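Local structure of oligopeptide ABC transporter, periplasmic oligopeptide-binding protein, putative (Thermotoga maritima MSB8, 5IPW) at residues A[334-344]-A[487-498]. The protein probably binds oligopeptides in the periplasm as the solute-binding component of an ABC importer. Numbering follows the deposited sequence.
Sequences ANGSASRISLN and FDAMVWNMDRAA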
loop_
_atom_site.group_PDB
_atom_site.type_symbol
_atom_site.label_atom_id
_atom_site.label_comp_id
_atom_site.label_asym_id
_atom_site.label_seq_id
_atom_site.Cartn_x
_atom_site.Cartn_y
_atom_site.Cartn_z
ATOM N N ALA A 334 2.499 4.842 -6.371
ATOM C CA ALA A 334 3.721 4.308 -5.777
ATOM C C ALA A 334 4.400 3.305 -6.703
ATOM O O ALA A 334 4.774 2.204 -6.279
ATOM C CB ALA A 334 3.409 3.668 -4.433
ATOM N N ASN A 335 4.570 3.684 -7.966
ATOM C CA ASN A 335 5.290 2.831 -8.900
ATOM C C ASN A 335 6.641 3.419 -9.286
ATOM O O ASN A 335 6.734 4.571 -9.691
ATOM C CB ASN A 335 4.442 2.480 -10.129
ATOM C CG ASN A 335 3.854 3.686 -10.812
ATOM O OD1 ASN A 335 4.448 4.762 -10.832
ATOM N ND2 ASN A 335 2.676 3.508 -11.398
ATOM N N GLY A 336 7.688 2.612 -9.133
ATOM C CA GLY A 336 9.041 3.014 -9.494
ATOM C C GLY A 336 9.232 3.179 -10.991
ATOM O O GLY A 336 10.197 3.804 -11.435
ATOM N N SER A 337 8.323 2.589 -11.760
ATOM C CA SER A 337 8.247 2.799 -13.187
ATOM C C SER A 337 6.879 2.390 -13.678
ATOM O O SER A 337 6.280 1.460 -13.154
ATOM C CB SER A 337 9.298 1.965 -13.905
ATOM O OG SER A 337 8.980 1.873 -15.282
ATOM N N ALA A 338 6.387 3.087 -14.689
ATOM C CA ALA A 338 5.153 2.692 -15.346
ATOM C C ALA A 338 5.405 1.559 -16.346
ATOM O O ALA A 338 4.474 0.839 -16.715
ATOM C CB ALA A 338 4.534 3.880 -16.056
ATOM N N SER A 339 6.653 1.411 -16.795
ATOM C CA SER A 339 6.992 0.401 -17.799
ATOM C C SER A 339 8.486 0.111 -17.831
ATOM O O SER A 339 9.240 0.829 -18.476
ATOM C CB SER A 339 6.520 0.853 -19.185
ATOM O OG SER A 339 6.673 -0.182 -20.141
ATOM N N ARG A 340 8.897 -0.943 -17.125
ATOM C CA ARG A 340 10.300 -1.356 -17.061
ATOM C C ARG A 340 10.533 -2.664 -17.814
ATOM O O ARG A 340 9.584 -3.313 -18.250
ATOM C CB ARG A 340 10.791 -1.470 -15.607
ATOM C CG ARG A 340 9.929 -2.280 -14.646
ATOM C CD ARG A 340 10.087 -3.796 -14.758
ATOM N NE ARG A 340 9.251 -4.467 -13.763
ATOM C CZ ARG A 340 9.432 -5.702 -13.292
ATOM N NH1 ARG A 340 10.434 -6.468 -13.717
ATOM N NH2 ARG A 340 8.591 -6.174 -12.377
ATOM N N ILE A 341 11.805 -3.033 -17.963
ATOM C CA ILE A 341 12.196 -4.247 -18.676
ATOM C C ILE A 341 13.287 -4.997 -17.924
ATOM O O ILE A 341 14.133 -4.404 -17.252
ATOM C CB ILE A 341 12.686 -3.933 -20.111
ATOM C CG1 ILE A 341 12.782 -5.210 -20.952
ATOM C CG2 ILE A 341 14.031 -3.214 -20.098
ATOM C CD1 ILE A 341 13.084 -4.943 -22.414
ATOM N N SER A 342 13.243 -6.316 -18.024
ATOM C CA SER A 342 14.351 -7.146 -17.590
ATOM C C SER A 342 14.706 -8.078 -18.744
ATOM O O SER A 342 13.832 -8.526 -19.490
ATOM C CB SER A 342 14.019 -7.917 -16.307
ATOM O OG SER A 342 12.707 -8.435 -16.321
ATOM N N LEU A 343 15.997 -8.318 -18.920
ATOM C CA LEU A 343 16.468 -9.246 -19.935
ATOM C C LEU A 343 16.491 -10.642 -19.333
ATOM O O LEU A 343 16.525 -10.799 -18.115
ATOM C CB LEU A 343 17.866 -8.846 -20.413
ATOM C CG LEU A 343 18.034 -7.397 -20.881
ATOM C CD1 LEU A 343 19.510 -7.069 -21.009
ATOM C CD2 LEU A 343 17.299 -7.145 -22.192
ATOM N N ASN A 344 16.469 -11.656 -20.187
ATOM C CA ASN A 344 16.472 -13.029 -19.717
ATOM C C ASN A 344 17.894 -13.448 -19.343
ATOM O O ASN A 344 18.680 -13.842 -20.197
ATOM C CB ASN A 344 15.868 -13.949 -20.785
ATOM C CG ASN A 344 15.620 -15.354 -20.275
ATOM O OD1 ASN A 344 16.113 -15.744 -19.217
ATOM N ND2 ASN A 344 14.856 -16.129 -21.035
ATOM N N PHE A 487 11.689 -16.410 -23.656
ATOM C CA PHE A 487 11.703 -14.995 -23.979
ATOM C C PHE A 487 13.130 -14.458 -23.937
ATOM O O PHE A 487 14.007 -15.037 -23.301
ATOM C CB PHE A 487 10.808 -14.208 -23.004
ATOM C CG PHE A 487 11.270 -14.264 -21.578
ATOM C CD1 PHE A 487 10.900 -15.314 -20.752
ATOM C CD2 PHE A 487 12.088 -13.273 -21.063
ATOM C CE1 PHE A 487 11.337 -15.372 -19.440
ATOM C CE2 PHE A 487 12.527 -13.323 -19.748
ATOM C CZ PHE A 487 12.153 -14.374 -18.937
ATOM N N ASP A 488 13.337 -13.344 -24.627
ATOM C CA ASP A 488 14.571 -12.580 -24.552
ATOM C C ASP A 488 14.443 -11.506 -23.478
ATOM O O ASP A 488 15.329 -11.342 -22.633
ATOM C CB ASP A 488 14.868 -11.914 -25.902
ATOM C CG ASP A 488 14.855 -12.893 -27.054
ATOM O OD1 ASP A 488 15.363 -14.008 -26.873
ATOM O OD2 ASP A 488 14.339 -12.555 -28.137
ATOM N N ALA A 489 13.337 -10.768 -23.529
ATOM C CA ALA A 489 13.082 -9.696 -22.574
ATOM C C ALA A 489 11.584 -9.498 -22.310
ATOM O O ALA A 489 10.761 -9.568 -23.230
ATOM C CB ALA A 489 13.707 -8.409 -23.070
ATOM N N MET A 490 11.263 -9.243 -21.040
ATOM C CA MET A 490 9.894 -9.037 -20.561
ATOM C C MET A 490 9.742 -7.642 -19.964
ATOM O O MET A 490 10.545 -7.238 -19.106
ATOM C CB MET A 490 9.576 -10.043 -19.449
ATOM C CG MET A 490 9.449 -11.489 -19.889
ATOM S SD MET A 490 7.885 -11.789 -20.721
ATOM C CE MET A 490 7.852 -13.569 -20.762
ATOM N N VAL A 491 8.710 -6.912 -20.386
ATOM C CA VAL A 491 8.389 -5.637 -19.739
ATOM C C VAL A 491 7.182 -5.784 -18.808
ATOM O O VAL A 491 6.230 -6.531 -19.084
ATOM C CB VAL A 491 8.183 -4.449 -20.733
ATOM C CG1 VAL A 491 9.067 -4.594 -21.967
ATOM C CG2 VAL A 491 6.724 -4.276 -21.127
ATOM N N TRP A 492 7.245 -5.054 -17.702
ATOM C CA TRP A 492 6.159 -4.988 -16.734
ATOM C C TRP A 492 6.299 -3.668 -15.995
ATOM O O TRP A 492 7.385 -3.076 -15.984
ATOM C CB TRP A 492 6.272 -6.145 -15.742
ATOM C CG TRP A 492 5.037 -6.416 -14.929
ATOM C CD1 TRP A 492 4.852 -6.168 -13.595
ATOM C CD2 TRP A 492 3.830 -7.024 -15.391
ATOM N NE1 TRP A 492 3.601 -6.577 -13.206
ATOM C CE2 TRP A 492 2.953 -7.107 -14.290
ATOM C CE3 TRP A 492 3.403 -7.507 -16.630
ATOM C CZ2 TRP A 492 1.679 -7.645 -14.397
ATOM C CZ3 TRP A 492 2.138 -8.040 -16.731
ATOM C CH2 TRP A 492 1.289 -8.103 -15.624
ATOM N N ASN A 493 5.214 -3.207 -15.379
ATOM C CA ASN A 493 5.289 -2.027 -14.523
ATOM C C ASN A 493 6.075 -2.367 -13.273
ATOM O O ASN A 493 6.538 -3.492 -13.109
ATOM C CB ASN A 493 3.898 -1.515 -14.159
ATOM C CG ASN A 493 3.107 -2.503 -13.319
ATOM O OD1 ASN A 493 3.539 -2.914 -12.238
ATOM N ND2 ASN A 493 1.940 -2.892 -13.816
ATOM N N MET A 494 6.230 -1.395 -12.389
ATOM C CA MET A 494 6.860 -1.652 -11.110
ATOM C C MET A 494 6.124 -0.898 -10.017
ATOM O O MET A 494 6.640 0.058 -9.454
ATOM C CB MET A 494 8.326 -1.246 -11.163
ATOM C CG MET A 494 9.134 -1.683 -9.955
ATOM S SD MET A 494 10.475 -0.529 -9.651
ATOM C CE MET A 494 11.221 -1.287 -8.210
ATOM N N ASP A 495 4.908 -1.341 -9.725
ATOM C CA ASP A 495 4.114 -0.762 -8.637
ATOM C C ASP A 495 4.610 -1.255 -7.282
ATOM O O ASP A 495 5.580 -2.001 -7.210
ATOM C CB ASP A 495 2.614 -1.043 -8.830
ATOM C CG ASP A 495 2.310 -2.515 -9.068
ATOM O OD1 ASP A 495 3.224 -3.358 -8.926
ATOM O OD2 ASP A 495 1.152 -2.825 -9.420
ATOM N N ARG A 496 3.962 -0.804 -6.214
ATOM C CA ARG A 496 4.335 -1.176 -4.854
ATOM C C ARG A 496 5.805 -0.891 -4.589
ATOM O O ARG A 496 6.536 -1.746 -4.092
ATOM C CB ARG A 496 4.009 -2.647 -4.582
ATOM C CG ARG A 496 2.565 -3.004 -4.885
ATOM C CD ARG A 496 2.227 -4.420 -4.459
ATOM N NE ARG A 496 1.169 -4.995 -5.296
ATOM C CZ ARG A 496 1.364 -5.639 -6.450
ATOM N NH1 ARG A 496 2.588 -5.815 -6.949
ATOM N NH2 ARG A 496 0.317 -6.118 -7.116
ATOM N N ALA A 497 6.219 0.328 -4.918
ATOM C CA ALA A 497 7.598 0.764 -4.739
ATOM C C ALA A 497 7.724 1.856 -3.669
ATOM O O ALA A 497 8.589 2.726 -3.763
ATOM C CB ALA A 497 8.153 1.251 -6.068
ATOM N N ALA A 498 6.850 1.813 -2.663
ATOM C CA ALA A 498 6.971 2.662 -1.480
ATOM C C ALA A 498 7.314 1.786 -0.287
ATOM O O ALA A 498 8.365 1.949 0.334
ATOM C CB ALA A 498 5.679 3.419 -1.229
#
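Arg-340 pairs with Trp-492, and Ser-342 with Met-490, as antiparallel hydrogen-bonded pairs joining strands 340-343 and 489-494 in the mixed sheet of one lobe of this family 5 solute-binding fold. Beyond the backbone ladder, Arg-340 folds back over its partner strand: with CG between the backbone N and the carbonyl carbon (chi1 50°) and a second bend at chi2, NE reaches the main-chain O of Asn-493 at 3.0 Å. That oxygen lies near the guanidinium plane, although NE stands above the carbonyl plane. CB of Trp-492 packs over one guanidinium face, toward its rim and 3.8 Å from the plane, while the indole stands nearly perpendicular to it.

Ile-341 and Leu-343 point to the other face of the sheet, where Ile-341 CD1 meets Ala-489 CB at 3.6 Å; Val-491 CG1 adjoins Ile-341 CG1. Past the strand end, the Asn-344 amide stacks on the Phe-487 ring, the planes 16° apart and ND2 over the ring centre. Met-490 CG lies on the opposite ring face, toward its rim. The same ND2 gives a nearly straight hydrogen bond to Phe-487 O, 2.7 Å long and in the amide plane.

Trp-454 of helix 448-462 packs against both Ile-341 and Val-491. A leucine in place of Arg-340 would probably leave Asp-516 without its cationic mate and the Asn-493 carbonyl without its side-chain donor. In that salt bridge, Arg-340 NH2 meets OD1 of Asp-516.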